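Long-range contacts in 6-phosphogluconate dehydrogenase NAD-binding (Dyadobacter fermentans, PDB 4GBJ), which probably binds NAD or NADP through a Rossmann-type domain and acts as an oxidoreductase of the 6-phosphogluconate and 3-hydroxyisobutyrate dehydrogenase family: residues L31-R36 with L47-V52; E53-A58 with M81-K86; D90-S95 with K146-P151. All coordinates share one frame; numbering follows the deposited sequence.

Contact 1. Residues L31-R36 with L47-V52; sequences LVVWNR and LGATVV
The carbonyl O of Leu31 takes two donors from Thr50: the backbone N at 2.9 Å, nearly in line with the C=O bond, and the hydroxyl OG1 at 3.3 Å, tilted 33° from the carbonyl plane. OG1 reaches that oxygen because it stands between its own backbone N and carbonyl carbon (chi1 42°), a position that also sets it beside Val32 CB. The parallel ladder continues with Val33 N donating to Thr50 O at 2.8 Å and Val52 N to Val33 O at 3.2 Å.

Val32, whose CG2 is anti to its backbone N, runs at a slant to the side chain of Val52, CG2 to CG1 3.7 Å. The face opposite Val32 and Thr50 pairs Val33 with Val51 through their CG2 methyls, 3.6 Å apart, and Val33 CG1 lies more loosely near Ala49 CB. Trp34 meets the neighbouring strand with its indole edge, CD1 lying 3.5 Å from Val52 O and close to the ring plane. One water joins Leu31 N to Gly48 O; a second accepts from Asn35 N and probably donates to Val52 O.

This is the closing pairing of a beta-alpha-beta unit, with helix 42-46 as its crossover. Its chemistry implies that backbone polarity sets the register, while valine methyls meet in the pairs Val32-Val52 and Val33-Val51 and the threonine hydroxyl is spent on the ladder.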
loop_
_atom_site.group_PDB
_atom_site.type_symbol
_atom_site.label_atom_id
_atom_site.label_comp_id
_atom_site.label_asym_id
_atom_site.label_seq_id
_atom_site.Cartn_x
_atom_site.Cartn_y
_atom_site.Cartn_z
ATOM N N LEU B 31 24.451 -29.675 8.064
ATOM C CA LEU B 31 24.861 -28.644 7.107
ATOM C C LEU B 31 26.357 -28.530 6.939
ATOM O O LEU B 31 27.069 -28.449 7.936
ATOM C CB LEU B 31 24.387 -27.213 7.493
ATOM C CG LEU B 31 22.905 -26.880 7.627
ATOM C CD1 LEU B 31 22.722 -25.405 7.693
ATOM C CD2 LEU B 31 22.118 -27.393 6.504
ATOM N N VAL B 32 26.804 -28.332 5.672
ATOM C CA VAL B 32 28.189 -28.021 5.325
ATOM C C VAL B 32 28.085 -26.621 4.718
ATOM O O VAL B 32 27.412 -26.409 3.696
ATOM C CB VAL B 32 28.937 -29.073 4.475
ATOM C CG1 VAL B 32 28.204 -29.428 3.186
ATOM C CG2 VAL B 32 30.377 -28.641 4.213
ATOM N N VAL B 33 28.636 -25.646 5.446
ATOM C CA VAL B 33 28.452 -24.237 5.149
ATOM C C VAL B 33 29.702 -23.586 4.617
ATOM O O VAL B 33 30.808 -24.103 4.734
ATOM C CB VAL B 33 27.894 -23.467 6.354
ATOM C CG1 VAL B 33 26.638 -24.146 6.901
ATOM C CG2 VAL B 33 28.939 -23.268 7.463
ATOM N N TRP B 34 29.486 -22.457 3.970
ATOM C CA TRP B 34 30.534 -21.657 3.346
ATOM C C TRP B 34 30.090 -20.224 3.247
ATOM O O TRP B 34 28.902 -19.926 3.069
ATOM C CB TRP B 34 30.875 -22.190 1.956
ATOM C CG TRP B 34 31.883 -21.379 1.190
ATOM C CD1 TRP B 34 33.229 -21.594 1.124
ATOM C CD2 TRP B 34 31.610 -20.271 0.314
ATOM N NE1 TRP B 34 33.818 -20.677 0.283
ATOM C CE2 TRP B 34 32.846 -19.863 -0.242
ATOM C CE3 TRP B 34 30.444 -19.581 -0.048
ATOM C CZ2 TRP B 34 32.951 -18.779 -1.108
ATOM C CZ3 TRP B 34 30.545 -18.523 -0.935
ATOM C CH2 TRP B 34 31.790 -18.116 -1.436
ATOM N N ASN B 35 31.055 -19.336 3.323
ATOM C CA ASN B 35 30.793 -17.915 3.180
ATOM C C ASN B 35 32.052 -17.232 2.703
ATOM O O ASN B 35 33.137 -17.626 3.140
ATOM C CB ASN B 35 30.331 -17.363 4.531
ATOM C CG ASN B 35 29.679 -16.016 4.428
ATOM O OD1 ASN B 35 28.689 -15.842 3.716
ATOM N ND2 ASN B 35 30.158 -15.044 5.181
ATOM N N ARG B 36 31.925 -16.195 1.839
ATOM C CA ARG B 36 33.082 -15.424 1.348
ATOM C C ARG B 36 33.916 -14.883 2.548
ATOM O O ARG B 36 35.136 -14.797 2.450
ATOM C CB ARG B 36 32.617 -14.277 0.435
ATOM C CG ARG B 36 33.706 -13.701 -0.474
ATOM C CD ARG B 36 33.844 -14.395 -1.831
ATOM N NE ARG B 36 35.165 -15.016 -2.006
ATOM C CZ ARG B 36 35.744 -15.302 -3.174
ATOM N NH1 ARG B 36 35.132 -15.013 -4.324
ATOM N NH2 ARG B 36 36.948 -15.869 -3.203
ATOM N N LEU B 47 26.404 -25.173 16.548
ATOM C CA LEU B 47 25.086 -25.802 16.408
ATOM C C LEU B 47 25.124 -27.161 15.671
ATOM O O LEU B 47 24.066 -27.771 15.534
ATOM C CB LEU B 47 24.098 -24.845 15.702
ATOM C CG LEU B 47 23.192 -24.054 16.635
ATOM C CD1 LEU B 47 23.987 -23.109 17.501
ATOM C CD2 LEU B 47 22.151 -23.289 15.832
ATOM N N GLY B 48 26.311 -27.640 15.270
ATOM C CA GLY B 48 26.482 -28.927 14.606
ATOM C C GLY B 48 27.006 -28.880 13.178
ATOM O O GLY B 48 27.480 -29.906 12.677
ATOM N N ALA B 49 26.952 -27.712 12.506
ATOM C CA ALA B 49 27.407 -27.597 11.105
ATOM C C ALA B 49 28.909 -27.779 10.934
ATOM O O ALA B 49 29.669 -27.555 11.861
ATOM C CB ALA B 49 27.027 -26.228 10.534
ATOM N N THR B 50 29.327 -28.109 9.705
ATOM C CA THR B 50 30.737 -28.231 9.308
ATOM C C THR B 50 31.029 -27.062 8.323
ATOM O O THR B 50 30.124 -26.607 7.629
ATOM C CB THR B 50 31.008 -29.626 8.731
ATOM O OG1 THR B 50 29.922 -30.005 7.878
ATOM C CG2 THR B 50 31.164 -30.675 9.822
ATOM N N VAL B 51 32.266 -26.555 8.309
ATOM C CA VAL B 51 32.676 -25.431 7.468
ATOM C C VAL B 51 33.723 -25.892 6.476
ATOM O O VAL B 51 34.532 -26.757 6.811
ATOM C CB VAL B 51 33.224 -24.287 8.372
ATOM C CG1 VAL B 51 33.949 -23.211 7.567
ATOM C CG2 VAL B 51 32.105 -23.655 9.170
ATOM N N VAL B 52 33.733 -25.303 5.263
ATOM C CA VAL B 52 34.753 -25.591 4.252
ATOM C C VAL B 52 35.351 -24.271 3.769
ATOM O O VAL B 52 34.721 -23.229 3.865
ATOM C CB VAL B 52 34.271 -26.470 3.067
ATOM C CG1 VAL B 52 33.933 -27.883 3.534
ATOM C CG2 VAL B 52 33.101 -25.847 2.327
HETATM O O HOH W 1 25.765 -30.710 10.650
HETATM O O HOH W 2 33.482 -20.346 4.676
#

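Contact 2. Residues E53-A58 with M81-K86; sequences ENAIDA and MELVEK
Lys86 NZ donates to the carbonyl O of Ile56 at 2.8 Å, the one hydrogen bond joining residues 53-58 to 81-86. The ammonium comes in from above the carbonyl plane, 43° out of it, with a C=O...N angle of 130°, which places it off the lone pairs. Lys86 gets there fully stretched: CG is anti to the backbone N (chi1 -169°) and the chain stays extended from there to NZ. The carboxylate of Asp57 is nearby but not in contact, OD1 being 4.9 Å from Lys86 NZ, so its charge may add a modest attraction.

The lysine's aliphatic part is used as well. Its CD packs on Ile56 CG1 at 3.6 Å, the two side chains running obliquely to each other. Ile56 then pushes its far end against the helix backbone, where CD1 lies 3.8 Å from Glu82 O and almost as near to Leu83 CA. In return, the CD1 methyl of Leu83 comes over the backbone of Ile56, 4.0 Å from Ile56 N, and reaches Ala55 CB at 4.1 Å.

This is structural packing away from the annotated sites, joining the loop between strands 50-51 and 64-67 to helix 81-87. Ala55 also rests on Leu11 of strand 8-11 and on Trp34 of strand 31-34, while Val84, pointing away from the loop, meets His111 of helix 101-113.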
loop_
_atom_site.group_PDB
_atom_site.type_symbol
_atom_site.label_atom_id
_atom_site.label_comp_id
_atom_site.label_asym_id
_atom_site.label_seq_id
_atom_site.Cartn_x
_atom_site.Cartn_y
_atom_site.Cartn_z
ATOM N N GLU B 53 36.580 -24.334 3.262
ATOM C CA GLU B 53 37.332 -23.173 2.783
ATOM C C GLU B 53 36.878 -22.730 1.387
ATOM O O GLU B 53 36.892 -21.527 1.115
ATOM C CB GLU B 53 38.840 -23.510 2.770
ATOM C CG GLU B 53 39.741 -22.294 2.638
ATOM C CD GLU B 53 41.197 -22.624 2.886
ATOM O OE1 GLU B 53 41.671 -23.647 2.341
ATOM O OE2 GLU B 53 41.863 -21.866 3.627
ATOM N N ASN B 54 36.508 -23.694 0.500
ATOM C CA ASN B 54 36.046 -23.407 -0.873
ATOM C C ASN B 54 34.625 -23.947 -1.105
ATOM O O ASN B 54 34.324 -25.063 -0.708
ATOM C CB ASN B 54 37.009 -24.008 -1.889
ATOM C CG ASN B 54 38.400 -23.444 -1.776
ATOM O OD1 ASN B 54 38.612 -22.242 -1.938
ATOM N ND2 ASN B 54 39.376 -24.281 -1.490
ATOM N N ALA B 55 33.756 -23.158 -1.722
ATOM C CA ALA B 55 32.362 -23.544 -1.950
ATOM C C ALA B 55 32.178 -24.925 -2.639
ATOM O O ALA B 55 31.251 -25.659 -2.284
ATOM C CB ALA B 55 31.647 -22.477 -2.764
ATOM N N ILE B 56 33.051 -25.294 -3.578
ATOM C CA ILE B 56 32.894 -26.574 -4.289
ATOM C C ILE B 56 33.069 -27.811 -3.346
ATOM O O ILE B 56 32.486 -28.867 -3.603
ATOM C CB ILE B 56 33.854 -26.647 -5.502
ATOM C CG1 ILE B 56 33.382 -27.734 -6.500
ATOM C CG2 ILE B 56 35.292 -26.897 -5.048
ATOM C CD1 ILE B 56 33.884 -27.550 -7.887
ATOM N N ASP B 57 33.871 -27.668 -2.268
ATOM C CA ASP B 57 34.105 -28.724 -1.280
ATOM C C ASP B 57 32.844 -29.019 -0.454
ATOM O O ASP B 57 32.769 -30.063 0.180
ATOM C CB ASP B 57 35.252 -28.323 -0.340
ATOM C CG ASP B 57 36.607 -28.076 -1.001
ATOM O OD1 ASP B 57 36.881 -28.699 -2.069
ATOM O OD2 ASP B 57 37.429 -27.321 -0.413
ATOM N N ALA B 58 31.864 -28.099 -0.454
ATOM C CA ALA B 58 30.593 -28.215 0.266
ATOM C C ALA B 58 29.551 -29.045 -0.529
ATOM O O ALA B 58 28.617 -29.583 0.066
ATOM C CB ALA B 58 30.032 -26.816 0.512
HETATM N N MSE B 81 30.260 -23.370 -14.157
HETATM C CA MSE B 81 29.983 -24.675 -14.773
HETATM C C MSE B 81 30.571 -25.863 -13.980
HETATM O O MSE B 81 29.937 -26.911 -13.919
HETATM C CB MSE B 81 30.566 -24.718 -16.198
HETATM C CG MSE B 81 29.736 -23.961 -17.218
HETATM SE SE MSE B 81 30.411 -24.501 -19.037
HETATM C CE MSE B 81 32.218 -24.167 -18.903
ATOM N N GLU B 82 31.783 -25.704 -13.412
ATOM C CA GLU B 82 32.475 -26.768 -12.690
ATOM C C GLU B 82 31.812 -27.046 -11.336
ATOM O O GLU B 82 31.743 -28.202 -10.941
ATOM C CB GLU B 82 33.982 -26.480 -12.528
ATOM C CG GLU B 82 34.327 -25.387 -11.531
ATOM C CD GLU B 82 35.620 -24.652 -11.845
ATOM O OE1 GLU B 82 35.558 -23.437 -12.150
ATOM O OE2 GLU B 82 36.690 -25.306 -11.837
ATOM N N LEU B 83 31.243 -26.037 -10.677
ATOM C CA LEU B 83 30.549 -26.251 -9.426
ATOM C C LEU B 83 29.194 -26.942 -9.687
ATOM O O LEU B 83 28.884 -27.938 -9.028
ATOM C CB LEU B 83 30.373 -24.949 -8.647
ATOM C CG LEU B 83 29.739 -25.150 -7.252
ATOM C CD1 LEU B 83 30.269 -24.128 -6.252
ATOM C CD2 LEU B 83 28.218 -25.023 -7.293
ATOM N N VAL B 84 28.436 -26.462 -10.681
ATOM C CA VAL B 84 27.135 -27.036 -11.074
ATOM C C VAL B 84 27.337 -28.507 -11.568
ATOM O O VAL B 84 26.513 -29.397 -11.330
ATOM C CB VAL B 84 26.471 -26.153 -12.180
ATOM C CG1 VAL B 84 25.163 -26.748 -12.675
ATOM C CG2 VAL B 84 26.233 -24.723 -11.691
ATOM N N GLU B 85 28.404 -28.738 -12.271
ATOM C CA GLU B 85 28.736 -30.083 -12.730
ATOM C C GLU B 85 28.981 -31.018 -11.537
ATOM O O GLU B 85 28.544 -32.177 -11.579
ATOM C CB GLU B 85 29.956 -30.052 -13.628
ATOM C CG GLU B 85 30.377 -31.456 -14.016
ATOM C CD GLU B 85 31.411 -31.573 -15.116
ATOM O OE1 GLU B 85 32.255 -30.659 -15.271
ATOM O OE2 GLU B 85 31.406 -32.624 -15.788
ATOM N N LYS B 86 29.636 -30.526 -10.465
ATOM C CA LYS B 86 29.824 -31.382 -9.299
ATOM C C LYS B 86 28.451 -31.678 -8.672
ATOM O O LYS B 86 28.174 -32.820 -8.392
ATOM C CB LYS B 86 30.764 -30.759 -8.295
ATOM C CG LYS B 86 31.166 -31.735 -7.215
ATOM C CD LYS B 86 32.176 -31.126 -6.319
ATOM C CE LYS B 86 32.589 -32.072 -5.235
ATOM N NZ LYS B 86 33.515 -31.411 -4.291
#

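Contact 3. Residues D90-S95 with K146-P151; sequences DGVHVS and KERIKP
Apolar packing of Val92 and Val94 on Ile149 forms the centre of this contact. Both valines direct CB toward the helix, and the isoleucine answers with its CG2 methyl, 3.8 Å from Val92 CG1 and 3.7 Å from Val94 CG2. Val94 and Ile149 meet tip to tip, whereas Val92 crosses Ile149 at a slant. Ile149 holds CG1 between its backbone N and carbonyl carbon (chi1 64°), which sends CG2 anti to the carbonyl carbon; CG1 itself comes within 3.8 Å of Val94 CG2. An alanine at Ile149 would strip away CG1, CG2 and CD1, and is likely to leave Val92 CG1 without its methyl neighbour and Val94 with little more than CB to meet, opening a gap between strand and helix.

Polar and mixed contacts lie where the loop at Asp90 leads into the strand. The side chain of Arg148 is extended from CG to NE and runs alongside Val92, the two side chains pointing opposite ways, with NH1 3.7 Å from Val92 CG2. The carbonyl O of Asp90 lies at the guanidinium edge, in its plane, 2.9 Å from Arg148 NH1. The other terminal nitrogen, NH2, is hydrogen-bonded to the carbonyl O of Gly62, just ahead of strand 64-67. The Asp90 carboxylate plays no direct part, OD2 standing 6.9 Å from Arg148 NH1.

The axes of strand 92-95 and residues 146-151 of helix 143-153 approach to 9.5 Å and cross at -59°, so the helix lies aslant over the sheet. Strand 92-95 runs between strands 64-67 and 117-124. Arg148 touches Ile64 of the first, Val94 reaches Ala121 of the second, and Ile149 also rests on Leu139 of strand 136-139.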
loop_
_atom_site.group_PDB
_atom_site.type_symbol
_atom_site.label_atom_id
_atom_site.label_comp_id
_atom_site.label_asym_id
_atom_site.label_seq_id
_atom_site.Cartn_x
_atom_site.Cartn_y
_atom_site.Cartn_z
ATOM N N ASP B 90 20.443 -35.211 -10.545
ATOM C CA ASP B 90 19.451 -35.183 -9.467
ATOM C C ASP B 90 19.807 -34.177 -8.340
ATOM O O ASP B 90 19.070 -34.102 -7.364
ATOM C CB ASP B 90 19.217 -36.597 -8.871
ATOM C CG ASP B 90 18.779 -37.616 -9.904
ATOM O OD1 ASP B 90 18.078 -37.221 -10.862
ATOM O OD2 ASP B 90 19.102 -38.833 -9.727
ATOM N N GLY B 91 20.883 -33.405 -8.493
ATOM C CA GLY B 91 21.261 -32.402 -7.515
ATOM C C GLY B 91 20.252 -31.271 -7.579
ATOM O O GLY B 91 19.622 -31.058 -8.623
ATOM N N VAL B 92 19.996 -30.621 -6.454
ATOM C CA VAL B 92 19.003 -29.541 -6.389
ATOM C C VAL B 92 19.626 -28.300 -5.750
ATOM O O VAL B 92 20.203 -28.405 -4.673
ATOM C CB VAL B 92 17.726 -29.968 -5.616
ATOM C CG1 VAL B 92 16.733 -28.812 -5.519
ATOM C CG2 VAL B 92 17.059 -31.174 -6.274
ATOM N N HIS B 93 19.500 -27.126 -6.422
ATOM C CA HIS B 93 19.985 -25.850 -5.932
ATOM C C HIS B 93 18.783 -24.965 -5.607
ATOM O O HIS B 93 17.992 -24.680 -6.493
ATOM C CB HIS B 93 20.889 -25.178 -6.986
ATOM C CG HIS B 93 21.299 -23.760 -6.653
ATOM N ND1 HIS B 93 21.866 -22.931 -7.614
ATOM C CD2 HIS B 93 21.279 -23.091 -5.466
ATOM C CE1 HIS B 93 22.080 -21.770 -7.010
ATOM N NE2 HIS B 93 21.759 -21.829 -5.707
ATOM N N VAL B 94 18.609 -24.619 -4.341
ATOM C CA VAL B 94 17.562 -23.715 -3.843
ATOM C C VAL B 94 18.203 -22.335 -3.768
ATOM O O VAL B 94 19.020 -22.041 -2.902
ATOM C CB VAL B 94 16.984 -24.185 -2.493
ATOM C CG1 VAL B 94 15.777 -23.335 -2.099
ATOM C CG2 VAL B 94 16.591 -25.651 -2.566
ATOM N N SER B 95 17.854 -21.511 -4.715
ATOM C CA SER B 95 18.487 -20.233 -4.942
ATOM C C SER B 95 17.596 -19.141 -4.353
ATOM O O SER B 95 16.553 -18.785 -4.905
ATOM C CB SER B 95 18.714 -20.083 -6.443
ATOM O OG SER B 95 19.333 -18.854 -6.795
ATOM N N LYS B 146 11.177 -29.163 -6.376
ATOM C CA LYS B 146 10.419 -28.382 -5.373
ATOM C C LYS B 146 9.820 -29.297 -4.307
ATOM O O LYS B 146 9.796 -28.937 -3.140
ATOM C CB LYS B 146 9.273 -27.564 -6.005
ATOM C CG LYS B 146 9.753 -26.369 -6.803
ATOM C CD LYS B 146 8.597 -25.573 -7.460
ATOM C CE LYS B 146 7.775 -26.460 -8.358
ATOM N NZ LYS B 146 6.968 -25.719 -9.302
ATOM N N GLU B 147 9.321 -30.473 -4.722
ATOM C CA GLU B 147 8.739 -31.437 -3.801
ATOM C C GLU B 147 9.815 -31.952 -2.817
ATOM O O GLU B 147 9.541 -32.143 -1.643
ATOM C CB GLU B 147 8.081 -32.602 -4.580
ATOM C CG GLU B 147 7.181 -33.474 -3.714
ATOM C CD GLU B 147 6.959 -34.912 -4.166
ATOM O OE1 GLU B 147 7.335 -35.256 -5.313
ATOM O OE2 GLU B 147 6.429 -35.705 -3.352
ATOM N N ARG B 148 11.039 -32.118 -3.281
ATOM C CA ARG B 148 12.133 -32.574 -2.414
ATOM C C ARG B 148 12.538 -31.525 -1.346
ATOM O O ARG B 148 12.920 -31.891 -0.254
ATOM C CB ARG B 148 13.370 -32.874 -3.287
ATOM C CG ARG B 148 14.542 -33.433 -2.509
ATOM C CD ARG B 148 15.687 -33.741 -3.448
ATOM N NE ARG B 148 16.847 -34.253 -2.727
ATOM C CZ ARG B 148 18.028 -34.493 -3.283
ATOM N NH1 ARG B 148 18.219 -34.261 -4.574
ATOM N NH2 ARG B 148 19.028 -34.982 -2.551
ATOM N N ILE B 149 12.509 -30.242 -1.674
ATOM C CA ILE B 149 13.009 -29.210 -0.747
ATOM C C ILE B 149 11.890 -28.508 0.000
ATOM O O ILE B 149 12.179 -27.857 1.007
ATOM C CB ILE B 149 13.956 -28.192 -1.473
ATOM C CG1 ILE B 149 13.249 -27.360 -2.581
ATOM C CG2 ILE B 149 15.147 -28.978 -2.086
ATOM C CD1 ILE B 149 12.594 -26.014 -2.108
ATOM N N LYS B 150 10.623 -28.663 -0.419
ATOM C CA LYS B 150 9.514 -28.007 0.284
ATOM C C LYS B 150 9.492 -28.356 1.763
ATOM O O LYS B 150 9.322 -27.455 2.575
ATOM C CB LYS B 150 8.145 -28.326 -0.340
ATOM C CG LYS B 150 7.001 -27.663 0.408
ATOM C CD LYS B 150 5.746 -27.589 -0.409
ATOM C CE LYS B 150 4.570 -27.077 0.411
ATOM N NZ LYS B 150 3.302 -27.176 -0.350
ATOM N N PRO B 151 9.689 -29.625 2.158
ATOM C CA PRO B 151 9.685 -29.949 3.604
ATOM C C PRO B 151 10.841 -29.292 4.360
ATOM O O PRO B 151 10.709 -29.040 5.544
ATOM C CB PRO B 151 9.788 -31.472 3.642
ATOM C CG PRO B 151 9.638 -31.946 2.252
ATOM C CD PRO B 151 9.938 -30.833 1.342
#

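In the fold
All three contacts belong to the domain that probably binds the dinucleotide. Contact 1 pairs strand 50-51, one edge of the sheet in this chain, with strand 31-34, and the chain then runs straight into contact 2. These two touch: Trp34 NE1 lies 3.3 Å from Glu53 O, a probable hydrogen bond, and Val32 CG1 packs 3.2 Å from Ala58 O. Contact 2 leads on through helix 81-87 to strand 92-95 of contact 3, their centres about 17 Å apart. Contacts 1 and 3 reach the same sheet without meeting, their nearest atoms about 11 Å apart. None lies at the sodium site of Glu154 and Val157 or at the predicted active-site Lys174; the Ile149 side chain is about 13 Å from a sodium ion.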